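Local coordinates for putative HAD-hydrolase YfnB (Bacillus subtilis, PDB 3ED5), which is a putative hydrolase of the haloacid dehalogenase superfamily, assigned to the YjjG family and possibly acting as a 5'-nucleotidase, at residues Y166-I171 against A196-C201; R57-E60 against T65-E68. All coordinates share one frame; numbering follows the deposited sequence.

Interaction 1 of 2, residues Y166-I171 against A196-C201; sequences YVFERI and AGLDTC. With FMT (formic acid), chain K.
Phe168 reaches across with the far end of its ring and meets Ala196 and Leu198, edge-on in each case. Its CZ lies 3.8 Å from Leu198 CD1, close to the plane of the ring, and 3.9 Å from Ala196 CB, while its CE2 is 3.6 Å from the carbonyl oxygen Ala196 O. Leu198 and Phe168 approach from opposite directions, and both methyls of the leucine touch CZ. With CG beside its own backbone N (chi1 -59°), Phe168 projects from helix 161-169 toward the connection that follows helix 186-195. That helix ends in a Schellman motif, in which Gly197 takes a positive phi of 82° and turns the chain into strand 199-203 of the parallel, Rossmann-like HAD sheet. Phe174 stacks on the Phe168 ring, and Leu198 also rests on Thr179 of the neighbouring strand. At the far side of helix 161-169, the Arg170 guanidinium lies over one face of the Tyr166 ring, Arg170 CZ 3.3 Å above the ring plane and offset toward the rim. Arg170 NH2 gives a 2.8 Å hydrogen bond to Tyr166 O, near the guanidinium plane, and a formic acid, probably from the crystallisation liquor, takes a weak, nearly straight bond from the same nitrogen.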
# COMPACT_ATOMS: atom_id res chain seq x y z
N TYR A 166 -10.14 10.40 10.31
CA TYR A 166 -8.94 11.16 10.58
C TYR A 166 -8.45 11.91 9.33
O TYR A 166 -8.15 13.13 9.39
CB TYR A 166 -7.85 10.19 11.11
CG TYR A 166 -6.52 10.86 11.40
CD1 TYR A 166 -6.14 11.14 12.71
CD2 TYR A 166 -5.63 11.17 10.36
CE1 TYR A 166 -4.90 11.77 12.97
CE2 TYR A 166 -4.42 11.78 10.61
CZ TYR A 166 -4.07 12.08 11.90
OH TYR A 166 -2.85 12.69 12.13
N VAL A 167 -8.43 11.19 8.21
CA VAL A 167 -8.02 11.75 6.91
C VAL A 167 -8.99 12.87 6.50
O VAL A 167 -8.57 13.97 6.11
CB VAL A 167 -8.04 10.69 5.84
CG1 VAL A 167 -7.79 11.28 4.42
CG2 VAL A 167 -6.98 9.62 6.18
N PHE A 168 -10.28 12.56 6.58
CA PHE A 168 -11.30 13.55 6.11
C PHE A 168 -11.27 14.86 6.88
O PHE A 168 -11.48 15.94 6.30
CB PHE A 168 -12.71 12.96 6.15
CG PHE A 168 -12.89 11.72 5.30
CD1 PHE A 168 -11.95 11.37 4.33
CD2 PHE A 168 -14.02 10.92 5.48
CE1 PHE A 168 -12.13 10.23 3.53
CE2 PHE A 168 -14.22 9.77 4.69
CZ PHE A 168 -13.26 9.43 3.71
N GLU A 169 -11.01 14.78 8.19
CA GLU A 169 -10.96 15.99 9.02
C GLU A 169 -9.78 16.87 8.61
O GLU A 169 -9.74 18.03 8.93
CB GLU A 169 -10.85 15.59 10.49
CG GLU A 169 -12.11 15.01 11.10
CD GLU A 169 -13.33 15.95 11.01
OE1 GLU A 169 -13.24 17.11 11.47
OE2 GLU A 169 -14.39 15.53 10.47
N ARG A 170 -8.81 16.30 7.90
CA ARG A 170 -7.57 17.00 7.57
C ARG A 170 -7.45 17.39 6.08
O ARG A 170 -6.40 17.87 5.65
CB ARG A 170 -6.37 16.16 8.04
CG ARG A 170 -6.23 16.23 9.57
CD ARG A 170 -5.45 15.00 10.11
NE ARG A 170 -5.38 15.09 11.57
CZ ARG A 170 -6.36 14.71 12.38
NH1 ARG A 170 -6.21 14.85 13.70
NH2 ARG A 170 -7.49 14.20 11.89
N ILE A 171 -8.53 17.25 5.32
CA ILE A 171 -8.55 17.69 3.91
C ILE A 171 -9.48 18.90 3.85
O ILE A 171 -10.65 18.75 4.17
CB ILE A 171 -9.07 16.59 2.96
CG1 ILE A 171 -8.12 15.36 2.97
CG2 ILE A 171 -9.22 17.12 1.53
CD1 ILE A 171 -8.71 14.15 2.18
N ALA A 196 -16.33 4.07 4.09
CA ALA A 196 -16.18 5.50 4.36
C ALA A 196 -16.97 6.41 3.41
O ALA A 196 -16.89 7.64 3.49
CB ALA A 196 -14.66 5.86 4.36
N GLY A 197 -17.75 5.80 2.52
CA GLY A 197 -18.61 6.55 1.64
C GLY A 197 -17.93 7.12 0.41
O GLY A 197 -18.42 8.10 -0.16
N LEU A 198 -16.81 6.51 0.00
CA LEU A 198 -16.09 6.92 -1.21
C LEU A 198 -16.27 5.99 -2.40
O LEU A 198 -16.32 4.77 -2.24
CB LEU A 198 -14.58 7.03 -0.95
CG LEU A 198 -14.14 7.85 0.28
CD1 LEU A 198 -12.67 7.73 0.40
CD2 LEU A 198 -14.58 9.33 0.10
N ASP A 199 -16.27 6.56 -3.61
CA ASP A 199 -16.05 5.78 -4.82
C ASP A 199 -14.64 5.17 -4.73
O ASP A 199 -13.72 5.80 -4.16
CB ASP A 199 -16.17 6.66 -6.09
CG ASP A 199 -17.61 7.04 -6.40
OD1 ASP A 199 -18.51 6.54 -5.71
OD2 ASP A 199 -17.83 7.82 -7.35
N THR A 200 -14.49 3.97 -5.26
CA THR A 200 -13.22 3.23 -5.21
C THR A 200 -12.75 2.75 -6.60
O THR A 200 -13.56 2.37 -7.45
CB THR A 200 -13.37 1.96 -4.34
OG1 THR A 200 -14.52 1.23 -4.79
CG2 THR A 200 -13.58 2.32 -2.84
N CYS A 201 -11.42 2.73 -6.77
CA CYS A 201 -10.80 2.21 -8.01
C CYS A 201 -9.77 1.14 -7.64
O CYS A 201 -8.77 1.44 -7.02
CB CYS A 201 -10.16 3.36 -8.78
SG CYS A 201 -9.41 2.79 -10.34
C FMT K . -9.59 12.54 14.62
O1 FMT K . -10.15 13.09 13.67
O2 FMT K . -8.77 13.09 15.38

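Interaction 2 of 2, residues R57-E60 against T65-E68; sequences RAFE and TRDE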
# COMPACT_ATOMS: atom_id res chain seq x y z
N ARG A 57 -3.36 -9.00 7.48
CA ARG A 57 -4.83 -9.03 7.58
C ARG A 57 -5.28 -8.91 9.03
O ARG A 57 -6.24 -8.19 9.33
CB ARG A 57 -5.45 -10.29 6.95
CG ARG A 57 -5.44 -10.24 5.42
CD ARG A 57 -6.45 -9.17 4.88
NE ARG A 57 -7.80 -9.57 5.24
CZ ARG A 57 -8.66 -8.85 5.94
NH1 ARG A 57 -8.36 -7.62 6.36
NH2 ARG A 57 -9.86 -9.35 6.20
N ALA A 58 -4.60 -9.62 9.94
CA ALA A 58 -4.95 -9.55 11.38
C ALA A 58 -4.81 -8.10 11.88
O ALA A 58 -5.71 -7.58 12.59
CB ALA A 58 -4.11 -10.53 12.22
N PHE A 59 -3.76 -7.43 11.44
CA PHE A 59 -3.60 -5.98 11.76
C PHE A 59 -4.73 -5.11 11.18
O PHE A 59 -5.31 -4.29 11.91
CB PHE A 59 -2.22 -5.52 11.32
CG PHE A 59 -2.09 -4.04 11.07
CD1 PHE A 59 -2.13 -3.11 12.12
CD2 PHE A 59 -1.86 -3.59 9.78
CE1 PHE A 59 -1.96 -1.74 11.86
CE2 PHE A 59 -1.68 -2.21 9.50
CZ PHE A 59 -1.74 -1.30 10.56
N GLU A 60 -5.06 -5.30 9.90
CA GLU A 60 -6.21 -4.56 9.31
C GLU A 60 -7.49 -4.78 10.10
O GLU A 60 -8.29 -3.82 10.29
CB GLU A 60 -6.44 -4.97 7.85
CG GLU A 60 -5.35 -4.46 6.91
CD GLU A 60 -5.45 -5.04 5.49
OE1 GLU A 60 -6.46 -5.72 5.15
OE2 GLU A 60 -4.51 -4.79 4.72
N THR A 65 -1.20 -5.56 16.46
CA THR A 65 -0.54 -4.28 16.14
C THR A 65 0.40 -4.47 14.96
O THR A 65 0.90 -5.58 14.72
CB THR A 65 0.27 -3.71 17.32
OG1 THR A 65 1.35 -4.59 17.63
CG2 THR A 65 -0.61 -3.49 18.55
N ARG A 66 0.69 -3.38 14.23
CA ARG A 66 1.65 -3.50 13.13
C ARG A 66 3.04 -3.91 13.63
O ARG A 66 3.77 -4.66 12.94
CB ARG A 66 1.75 -2.20 12.33
CG ARG A 66 2.33 -2.44 10.92
CD ARG A 66 2.53 -1.11 10.19
NE ARG A 66 3.42 -0.25 10.96
CZ ARG A 66 3.45 1.08 10.85
NH1 ARG A 66 2.61 1.68 10.00
NH2 ARG A 66 4.28 1.79 11.60
N ASP A 67 3.44 -3.40 14.80
CA ASP A 67 4.76 -3.77 15.35
C ASP A 67 4.84 -5.29 15.50
O ASP A 67 5.89 -5.90 15.19
CB ASP A 67 5.01 -3.11 16.72
CG ASP A 67 5.47 -1.65 16.62
OD1 ASP A 67 5.58 -1.09 15.52
OD2 ASP A 67 5.75 -1.08 17.70
N GLU A 68 3.76 -5.90 15.99
CA GLU A 68 3.76 -7.36 16.20
C GLU A 68 3.85 -8.08 14.86
O GLU A 68 4.57 -9.06 14.73
CB GLU A 68 2.52 -7.86 16.96
CG GLU A 68 2.44 -9.41 16.97
CD GLU A 68 1.41 -9.97 17.92
OE1 GLU A 68 0.65 -9.17 18.51
OE2 GLU A 68 1.35 -11.22 18.08
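Phe59 presents one face of its ring to Arg66 CB, which sits over the rim rather than the centre, 4.0 Å from the centroid and 19° off the ring normal. This is a CH-pi contact made by the root of the arginine, not by its charged end. The backbone comes closer still: Phe59 CD1 is 3.5 Å from Arg66 N, and 4.0 Å from Thr65 C. No hydrogen bond joins the two segments. Phe59 and Arg66 run side by side in the same direction, each with CG anti to its backbone N (chi1 157° and -160°), and the arginine then bends at chi3. Beyond the CB contact, its guanidinium goes to Glu152 (NH2, salt bridge) and Asn126 O (NH1, hydrogen bond). Thr65 is the N-cap of helix 66-80: its OG1 accepts from Glu68 N at 3.2 Å, closing the first turn. On another side of helix 42-60, Arg57 NH1 bridges to Glu60 OE1 at 2.9 Å, on the anti side of the carboxylate and somewhat out of its plane, and Thr187 OG1 is a second partner of that oxygen. The contact lies at the short connection between consecutive helices 42-60 and 66-80, in the helical insertion between strands 9-12 and 120-125, consistent with the cap of HAD hydrolases. The bonds of Arg66 to Glu152 and Asn126, and of Glu60 to Thr187, join it to the core around the sheet. Phe59 also packs on Asn126, just after strand 120-125, and on Gln157, while Arg57 and Glu60 lie against helix 186-195.

Overall arrangement
Both contacts are small, partly buried, centred on one phenylalanine and without a hydrogen bond across. Interaction 1 joins helix 161-169 to the turn into strand 199-203 of the parallel sheet; interaction 2 joins two consecutive helices, with buried Phe59 flanked by exposed Thr65. The first is largely apolar, with a carbonyl oxygen also at the ring edge; the second sets a ring face against the stem of an arginine whose guanidinium is paired outside the two segments. Their centres are about 22 Å apart and their nearest atoms about 12 Å, but helix 186-195 relates them: its first half (Thr187 to Lys191) meets 57-60, and its end leads into 196-201. Leu198 and Phe59 flank Asp13, the probable nucleophile, only distantly.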